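PDB 4N4P: acylneuraminate lyase from Mycoplasma synoviae, which adopts the TIM-barrel fold of the dihydrodipicolinate synthetase family. Local coordinates for residues S58-A70 with E90-Y103. Numbering follows the deposited sequence.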
ATOM      1  N   SER A  58      30.316  -5.241  13.308  1.00 11.52           N
ATOM      2  CA  SER A  58      30.388  -5.093  14.766  1.00 12.09           C
ATOM      3  C   SER A  58      30.705  -3.638  15.094  1.00 12.48           C
ATOM      4  O   SER A  58      31.166  -2.870  14.219  1.00 12.29           O
ATOM      5  CB  SER A  58      31.457  -6.010  15.365  1.00 12.87           C
ATOM      6  OG  SER A  58      32.756  -5.565  15.017  1.00 12.86           O
ATOM      7  N   PHE A  59      30.466  -3.262  16.344  1.00 12.79           N
ATOM      8  CA  PHE A  59      30.821  -1.941  16.837  1.00 12.44           C
ATOM      9  C   PHE A  59      32.294  -1.646  16.589  1.00 13.18           C
ATOM     10  O   PHE A  59      32.645  -0.570  16.102  1.00 13.52           O
ATOM     11  CB  PHE A  59      30.484  -1.858  18.318  1.00 13.31           C
ATOM     12  CG  PHE A  59      30.829  -0.536  18.959  1.00 12.25           C
ATOM     13  CD1 PHE A  59      30.424   0.667  18.392  1.00 14.61           C
ATOM     14  CD2 PHE A  59      31.539  -0.512  20.148  1.00 14.85           C
ATOM     15  CE1 PHE A  59      30.738   1.872  19.012  1.00 15.85           C
ATOM     16  CE2 PHE A  59      31.856   0.687  20.770  1.00 17.30           C
ATOM     17  CZ  PHE A  59      31.453   1.880  20.197  1.00 17.39           C
ATOM     18  N   GLU A  60      33.149  -2.615  16.898  1.00 13.59           N
ATOM     19  CA  GLU A  60      34.580  -2.489  16.651  1.00 14.87           C
ATOM     20  C   GLU A  60      34.933  -2.353  15.161  1.00 14.31           C
ATOM     21  O   GLU A  60      35.847  -1.588  14.806  1.00 14.83           O
ATOM     22  CB  GLU A  60      35.337  -3.655  17.307  1.00 15.50           C
ATOM     23  CG  GLU A  60      35.340  -3.572  18.843  1.00 20.19           C
ATOM     24  CD  GLU A  60      36.137  -2.382  19.386  1.00 26.87           C
ATOM     25  OE1 GLU A  60      37.224  -2.081  18.826  1.00 29.99           O
ATOM     26  OE2 GLU A  60      35.679  -1.743  20.364  1.00 28.48           O
ATOM     27  N   ASP A  61      34.210  -3.070  14.299  1.00 13.73           N
ATOM     28  CA  ASP A  61      34.391  -2.949  12.841  1.00 13.99           C
ATOM     29  C   ASP A  61      34.080  -1.496  12.398  1.00 13.37           C
ATOM     30  O   ASP A  61      34.797  -0.927  11.555  1.00 13.52           O
ATOM     31  CB  ASP A  61      33.444  -3.871  12.049  1.00 13.94           C
ATOM     32  CG  ASP A  61      33.800  -5.370  12.094  1.00 17.95           C
ATOM     33  OD1 ASP A  61      34.976  -5.778  12.308  1.00 17.55           O
ATOM     34  OD2 ASP A  61      32.846  -6.154  11.829  1.00 19.65           O
ATOM     35  N   LYS A  62      32.989  -0.931  12.930  1.00 12.71           N
ATOM     36  CA  LYS A  62      32.541   0.429  12.565  1.00 12.44           C
ATOM     37  C   LYS A  62      33.613   1.463  12.896  1.00 12.68           C
ATOM     38  O   LYS A  62      33.974   2.303  12.066  1.00 12.05           O
ATOM     39  CB  LYS A  62      31.225   0.785  13.246  1.00 11.80           C
ATOM     40  CG  LYS A  62      30.038  -0.050  12.746  1.00 10.91           C
ATOM     41  CD  LYS A  62      28.815   0.185  13.595  1.00 11.32           C
ATOM     42  CE  LYS A  62      27.747  -0.868  13.347  1.00 11.32           C
ATOM     43  NZ  LYS A  62      26.470  -0.533  14.059  1.00 10.37           N
ATOM     44  N   LYS A  63      34.164   1.365  14.103  1.00 12.43           N
ATOM     45  CA  LYS A  63      35.246   2.255  14.507  1.00 13.13           C
ATOM     46  C   LYS A  63      36.459   2.092  13.621  1.00 12.58           C
ATOM     47  O   LYS A  63      37.088   3.076  13.268  1.00 12.00           O
ATOM     48  CB  LYS A  63      35.669   1.954  15.941  1.00 13.40           C
ATOM     49  CG  LYS A  63      34.664   2.289  16.995  1.00 17.10           C
ATOM     50  CD  LYS A  63      35.099   1.461  18.215  1.00 21.78           C
ATOM     51  CE  LYS A  63      34.819   2.173  19.475  1.00 26.09           C
ATOM     52  NZ  LYS A  63      35.296   1.331  20.624  1.00 24.35           N
ATOM     53  N   GLU A  64      36.802   0.844  13.285  1.00 12.29           N
ATOM     54  CA  GLU A  64      37.957   0.575  12.455  1.00 12.96           C
ATOM     55  C   GLU A  64      37.741   1.146  11.058  1.00 12.14           C
ATOM     56  O   GLU A  64      38.634   1.767  10.507  1.00 11.08           O
ATOM     57  CB  GLU A  64      38.281  -0.940  12.402  1.00 13.23           C
ATOM     58  CG  GLU A  64      39.576  -1.314  11.701  1.00 18.09           C
ATOM     59  CD  GLU A  64      40.860  -0.736  12.319  1.00 23.71           C
ATOM     60  OE1 GLU A  64      40.896  -0.361  13.518  1.00 26.57           O
ATOM     61  OE2 GLU A  64      41.847  -0.648  11.566  1.00 25.39           O
ATOM     62  N   VAL A  65      36.555   0.935  10.487  1.00 11.68           N
ATOM     63  CA  VAL A  65      36.281   1.489   9.141  1.00 11.88           C
ATOM     64  C   VAL A  65      36.410   3.008   9.145  1.00 11.35           C
ATOM     65  O   VAL A  65      37.000   3.593   8.228  1.00 11.27           O
ATOM     66  CB  VAL A  65      34.899   1.056   8.587  1.00 11.49           C
ATOM     67  CG1 VAL A  65      34.592   1.755   7.250  1.00 10.57           C
ATOM     68  CG2 VAL A  65      34.913  -0.467   8.368  1.00 10.43           C
ATOM     69  N   MET A  66      35.870   3.633  10.179  1.00 11.60           N
ATOM     70  CA  MET A  66      35.918   5.097  10.282  1.00 11.42           C
ATOM     71  C   MET A  66      37.365   5.592  10.336  1.00 12.10           C
ATOM     72  O   MET A  66      37.720   6.608   9.704  1.00 11.28           O
ATOM     73  CB  MET A  66      35.154   5.563  11.499  1.00 11.93           C
ATOM     74  CG  MET A  66      33.641   5.371  11.379  1.00 11.09           C
ATOM     75  SD  MET A  66      32.718   5.660  12.877  1.00 13.93           S
ATOM     76  CE  MET A  66      32.864   7.447  13.064  1.00 11.49           C
ATOM     77  N   LYS A  67      38.197   4.888  11.112  1.00 11.26           N
ATOM     78  CA  LYS A  67      39.622   5.249  11.216  1.00 12.19           C
ATOM     79  C   LYS A  67      40.344   5.070   9.901  1.00 11.75           C
ATOM     80  O   LYS A  67      41.074   5.960   9.459  1.00 11.92           O
ATOM     81  CB  LYS A  67      40.318   4.418  12.309  1.00 12.17           C
ATOM     82  CG  LYS A  67      39.816   4.743  13.657  1.00 16.04           C
ATOM     83  CD  LYS A  67      40.054   3.622  14.650  1.00 22.09           C
ATOM     84  CE  LYS A  67      39.682   4.073  16.036  1.00 25.61           C
ATOM     85  NZ  LYS A  67      40.453   5.308  16.407  1.00 28.01           N
ATOM     86  N   LEU A  68      40.123   3.927   9.261  1.00 11.19           N
ATOM     87  CA  LEU A  68      40.829   3.583   8.039  1.00 12.14           C
ATOM     88  C   LEU A  68      40.466   4.527   6.911  1.00 11.21           C
ATOM     89  O   LEU A  68      41.326   4.890   6.109  1.00 10.71           O
ATOM     90  CB  LEU A  68      40.532   2.145   7.623  1.00 12.48           C
ATOM     91  CG  LEU A  68      41.033   1.001   8.506  1.00 14.81           C
ATOM     92  CD1 LEU A  68      40.373  -0.306   8.057  1.00 15.24           C
ATOM     93  CD2 LEU A  68      42.565   0.880   8.513  1.00 17.48           C
ATOM     94  N   VAL A  69      39.199   4.936   6.864  1.00 10.64           N
ATOM     95  CA  VAL A  69      38.761   5.855   5.816  1.00  9.99           C
ATOM     96  C   VAL A  69      39.390   7.237   5.995  1.00 10.81           C
ATOM     97  O   VAL A  69      39.903   7.842   5.030  1.00  9.80           O
ATOM     98  CB  VAL A  69      37.211   5.971   5.755  1.00 10.22           C
ATOM     99  CG1 VAL A  69      36.786   7.158   4.904  1.00  9.41           C
ATOM    100  CG2 VAL A  69      36.615   4.672   5.180  1.00  9.20           C
ATOM    101  N   ALA A  70      39.355   7.730   7.228  1.00 11.41           N
ATOM    102  CA  ALA A  70      39.913   9.051   7.519  1.00 11.88           C
ATOM    103  C   ALA A  70      41.411   9.077   7.216  1.00 13.41           C
ATOM    104  O   ALA A  70      41.905  10.046   6.634  1.00 13.50           O
ATOM    105  CB  ALA A  70      39.645   9.441   8.935  1.00 12.41           C
ATOM    106  N   GLU A  90      26.368   3.172  21.737  1.00 15.18           N
ATOM    107  CA  GLU A  90      27.353   2.977  20.677  1.00 13.37           C
ATOM    108  C   GLU A  90      27.320   4.115  19.644  1.00 12.30           C
ATOM    109  O   GLU A  90      28.366   4.604  19.241  1.00 12.58           O
ATOM    110  CB  GLU A  90      27.165   1.623  19.997  1.00 13.55           C
ATOM    111  CG  GLU A  90      27.619   0.468  20.887  1.00 14.41           C
ATOM    112  CD  GLU A  90      27.530  -0.867  20.196  1.00 18.09           C
ATOM    113  OE1 GLU A  90      27.025  -0.918  19.040  1.00 14.83           O
ATOM    114  OE2 GLU A  90      27.999  -1.859  20.817  1.00 16.12           O
ATOM    115  N   THR A  91      26.121   4.521  19.228  1.00 12.71           N
ATOM    116  CA  THR A  91      25.949   5.629  18.285  1.00 12.13           C
ATOM    117  C   THR A  91      26.618   6.929  18.777  1.00 12.49           C
ATOM    118  O   THR A  91      27.347   7.593  18.029  1.00 12.52           O
ATOM    119  CB  THR A  91      24.458   5.836  17.998  1.00 12.00           C
ATOM    120  OG1 THR A  91      23.928   4.631  17.417  1.00 12.23           O
ATOM    121  CG2 THR A  91      24.230   7.018  17.025  1.00 12.70           C
ATOM    122  N   LYS A  92      26.427   7.246  20.058  1.00 12.74           N
ATOM    123  CA  LYS A  92      27.085   8.402  20.679  1.00 13.42           C
ATOM    124  C   LYS A  92      28.618   8.312  20.651  1.00 13.34           C
ATOM    125  O   LYS A  92      29.295   9.299  20.355  1.00 12.95           O
ATOM    126  CB  LYS A  92      26.584   8.590  22.114  1.00 14.20           C
ATOM    127  CG  LYS A  92      25.099   8.891  22.224  1.00 16.29           C
ATOM    128  CD  LYS A  92      24.606   8.663  23.650  1.00 21.75           C
ATOM    129  CE  LYS A  92      25.216   9.667  24.620  1.00 24.78           C
ATOM    130  NZ  LYS A  92      25.131   9.164  26.029  1.00 28.19           N
ATOM    131  N   GLU A  93      29.170   7.130  20.925  1.00 13.88           N
ATOM    132  CA  GLU A  93      30.617   6.912  20.814  1.00 14.14           C
ATOM    133  C   GLU A  93      31.103   7.090  19.374  1.00 14.46           C
ATOM    134  O   GLU A  93      32.191   7.659  19.130  1.00 12.72           O
ATOM    135  CB  GLU A  93      31.013   5.522  21.331  1.00 15.70           C
ATOM    136  CG  GLU A  93      30.838   5.344  22.838  1.00 20.22           C
ATOM    137  CD  GLU A  93      31.708   6.315  23.642  1.00 28.95           C
ATOM    138  OE1 GLU A  93      32.925   6.380  23.366  1.00 32.38           O
ATOM    139  OE2 GLU A  93      31.176   7.023  24.534  1.00 33.00           O
ATOM    140  N   LEU A  94      30.312   6.595  18.414  1.00 13.75           N
ATOM    141  CA  LEU A  94      30.655   6.787  17.009  1.00 13.31           C
ATOM    142  C   LEU A  94      30.613   8.273  16.605  1.00 13.18           C
ATOM    143  O   LEU A  94      31.468   8.724  15.863  1.00 13.84           O
ATOM    144  CB  LEU A  94      29.730   5.948  16.110  1.00 13.20           C
ATOM    145  CG  LEU A  94      29.873   4.436  16.248  1.00 13.09           C
ATOM    146  CD1 LEU A  94      28.978   3.736  15.197  1.00 11.68           C
ATOM    147  CD2 LEU A  94      31.317   3.978  16.062  1.00 14.47           C
ATOM    148  N   ALA A  95      29.626   9.024  17.096  1.00 13.45           N
ATOM    149  CA  ALA A  95      29.567  10.487  16.851  1.00 13.23           C
ATOM    150  C   ALA A  95      30.814  11.172  17.390  1.00 13.74           C
ATOM    151  O   ALA A  95      31.402  12.031  16.725  1.00 12.91           O
ATOM    152  CB  ALA A  95      28.298  11.110  17.459  1.00 13.46           C
ATOM    153  N   LYS A  96      31.239  10.778  18.590  1.00 13.29           N
ATOM    154  CA  LYS A  96      32.478  11.328  19.172  1.00 13.77           C
ATOM    155  C   LYS A  96      33.703  10.955  18.375  1.00 13.76           C
ATOM    156  O   LYS A  96      34.598  11.790  18.172  1.00 12.86           O
ATOM    157  CB  LYS A  96      32.656  10.857  20.632  1.00 13.72           C
ATOM    158  CG  LYS A  96      31.634  11.415  21.571  1.00 16.80           C
ATOM    159  CD  LYS A  96      31.828  10.858  22.994  1.00 21.10           C
ATOM    160  CE  LYS A  96      30.582  11.014  23.870  1.00 24.50           C
ATOM    161  NZ  LYS A  96      30.278  12.421  24.292  1.00 28.13           N
ATOM    162  N   LEU A  97      33.761   9.704  17.908  1.00 12.41           N
ATOM    163  CA  LEU A  97      34.872   9.270  17.066  1.00 12.56           C
ATOM    164  C   LEU A  97      34.911  10.025  15.733  1.00 12.32           C
ATOM    165  O   LEU A  97      35.988  10.418  15.292  1.00 11.60           O
ATOM    166  CB  LEU A  97      34.831   7.750  16.803  1.00 12.66           C
ATOM    167  CG  LEU A  97      35.995   7.160  16.000  1.00 13.36           C
ATOM    168  CD1 LEU A  97      37.356   7.403  16.667  1.00 16.48           C
ATOM    169  CD2 LEU A  97      35.794   5.655  15.722  1.00 12.12           C
ATOM    170  N   ALA A  98      33.749  10.188  15.088  1.00 11.21           N
ATOM    171  CA  ALA A  98      33.663  10.940  13.842  1.00 11.66           C
ATOM    172  C   ALA A  98      34.257  12.340  14.026  1.00 12.21           C
ATOM    173  O   ALA A  98      34.970  12.840  13.172  1.00 11.69           O
ATOM    174  CB  ALA A  98      32.208  11.049  13.373  1.00 11.43           C
ATOM    175  N   LYS A  99      33.960  12.952  15.162  1.00 12.67           N
ATOM    176  CA  LYS A  99      34.446  14.310  15.407  1.00 13.86           C
ATOM    177  C   LYS A  99      35.969  14.305  15.624  1.00 13.58           C
ATOM    178  O   LYS A  99      36.698  15.143  15.071  1.00 13.67           O
ATOM    179  CB  LYS A  99      33.728  14.892  16.618  1.00 13.83           C
ATOM    180  CG  LYS A  99      34.315  16.244  17.110  1.00 16.25           C
ATOM    181  CD  LYS A  99      34.211  17.320  16.057  1.00 19.11           C
ATOM    182  CE  LYS A  99      34.688  18.693  16.612  1.00 23.67           C
ATOM    183  NZ  LYS A  99      33.730  19.225  17.638  1.00 24.59           N
ATOM    184  N   GLU A 100      36.428  13.379  16.452  1.00 14.84           N
ATOM    185  CA  GLU A 100      37.864  13.150  16.682  1.00 16.30           C
ATOM    186  C   GLU A 100      38.621  12.955  15.366  1.00 16.13           C
ATOM    187  O   GLU A 100      39.756  13.451  15.188  1.00 16.28           O
ATOM    188  CB  GLU A 100      38.058  11.941  17.625  1.00 17.35           C
ATOM    189  CG  GLU A 100      39.519  11.550  17.864  1.00 23.29           C
ATOM    190  CD  GLU A 100      39.688  10.227  18.605  1.00 31.17           C
ATOM    191  OE1 GLU A 100      39.222  10.120  19.757  1.00 35.57           O
ATOM    192  OE2 GLU A 100      40.307   9.291  18.042  1.00 35.76           O
ATOM    193  N   LEU A 101      37.999  12.231  14.431  1.00 14.88           N
ATOM    194  CA  LEU A 101      38.652  11.917  13.174  1.00 13.88           C
ATOM    195  C   LEU A 101      38.440  12.982  12.096  1.00 13.45           C
ATOM    196  O   LEU A 101      38.917  12.813  10.972  1.00 12.63           O
ATOM    197  CB  LEU A 101      38.200  10.544  12.645  1.00 14.29           C
ATOM    198  CG  LEU A 101      38.670   9.349  13.477  1.00 15.27           C
ATOM    199  CD1 LEU A 101      37.863   8.134  13.048  1.00 13.78           C
ATOM    200  CD2 LEU A 101      40.164   9.113  13.305  1.00 15.93           C
ATOM    201  N   LYS A 102      37.736  14.052  12.470  1.00 12.89           N
ATOM    202  CA  LYS A 102      37.521  15.245  11.634  1.00 13.84           C
ATOM    203  C   LYS A 102      36.616  14.959  10.443  1.00 12.61           C
ATOM    204  O   LYS A 102      36.819  15.507   9.351  1.00 12.36           O
ATOM    205  CB  LYS A 102      38.853  15.859  11.150  1.00 14.26           C
ATOM    206  CG  LYS A 102      39.936  16.009  12.219  1.00 19.53           C
ATOM    207  CD  LYS A 102      39.775  17.283  12.987  1.00 27.60           C
ATOM    208  CE  LYS A 102      41.143  17.861  13.347  1.00 30.60           C
ATOM    209  NZ  LYS A 102      41.085  19.357  13.385  1.00 32.55           N
ATOM    210  N   TYR A 103      35.617  14.109  10.654  1.00 11.57           N
ATOM    211  CA  TYR A 103      34.564  13.911   9.642  1.00 11.11           C
ATOM    212  C   TYR A 103      33.806  15.221   9.456  1.00 10.96           C
ATOM    213  O   TYR A 103      33.649  15.998  10.399  1.00 11.03           O
ATOM    214  CB  TYR A 103      33.594  12.774  10.063  1.00 10.34           C
ATOM    215  CG  TYR A 103      34.126  11.428   9.643  1.00 10.63           C
ATOM    216  CD1 TYR A 103      35.197  10.825  10.334  1.00  8.49           C
ATOM    217  CD2 TYR A 103      33.620  10.786   8.509  1.00  8.99           C
ATOM    218  CE1 TYR A 103      35.734   9.591   9.911  1.00 10.73           C
ATOM    219  CE2 TYR A 103      34.124   9.579   8.078  1.00  8.70           C
ATOM    220  CZ  TYR A 103      35.205   8.979   8.778  1.00 11.81           C
ATOM    221  OH  TYR A 103      35.725   7.790   8.329  1.00 10.93           O
TER
HETATM  222  O   HOH W   1      26.976   0.354  16.676  1.00 17.11           O
HETATM  223  O   HOH W   2      33.988   3.691  21.998  1.00 39.58           O
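With chi1 at 179°, Phe59 swings its ring away from its own backbone N and across to Glu90, whose extended chain lies flat against it. Glu90 CG sits over the ring centre in a CH-pi contact, 3.8 Å from the centroid, and the carboxylate continues the stack with its plane only 9° from that of the ring; Lys63 CD lies over the opposite face, toward the rim. At the ring edge Glu93 CB approaches Phe59 CZ. Leu94 is a knob in the hole formed by Phe59, Lys62, Lys63 and Met66, with CD2 3.7 Å from Phe59 CE1 and CD1 against Lys62 CD. One water joins Lys62 NZ to Glu90 OE1, tying the two side chains beside this cluster. Farther along, Met66 bends at chi3, which carries CE to within 3.7 Å of Ala98 CB, while Leu97 CD2 packs on Lys63 CB. After the Schellman turn at Lys102, Tyr103 OH donates to Met66 O (2.7 Å) in the carbonyl plane, on a lone pair; the same oxygen also accepts the helical bond from Ala70 N. The nearly parallel helices, 13° apart, are successive outer helices of the TIM barrel, linked through strand 78-82; Met66 and Tyr103 reach inward to Ile47 of strand 44-47, and Tyr103 also touches Leu79 and Ala81, while Leu68 and Val69 face helix 26-39.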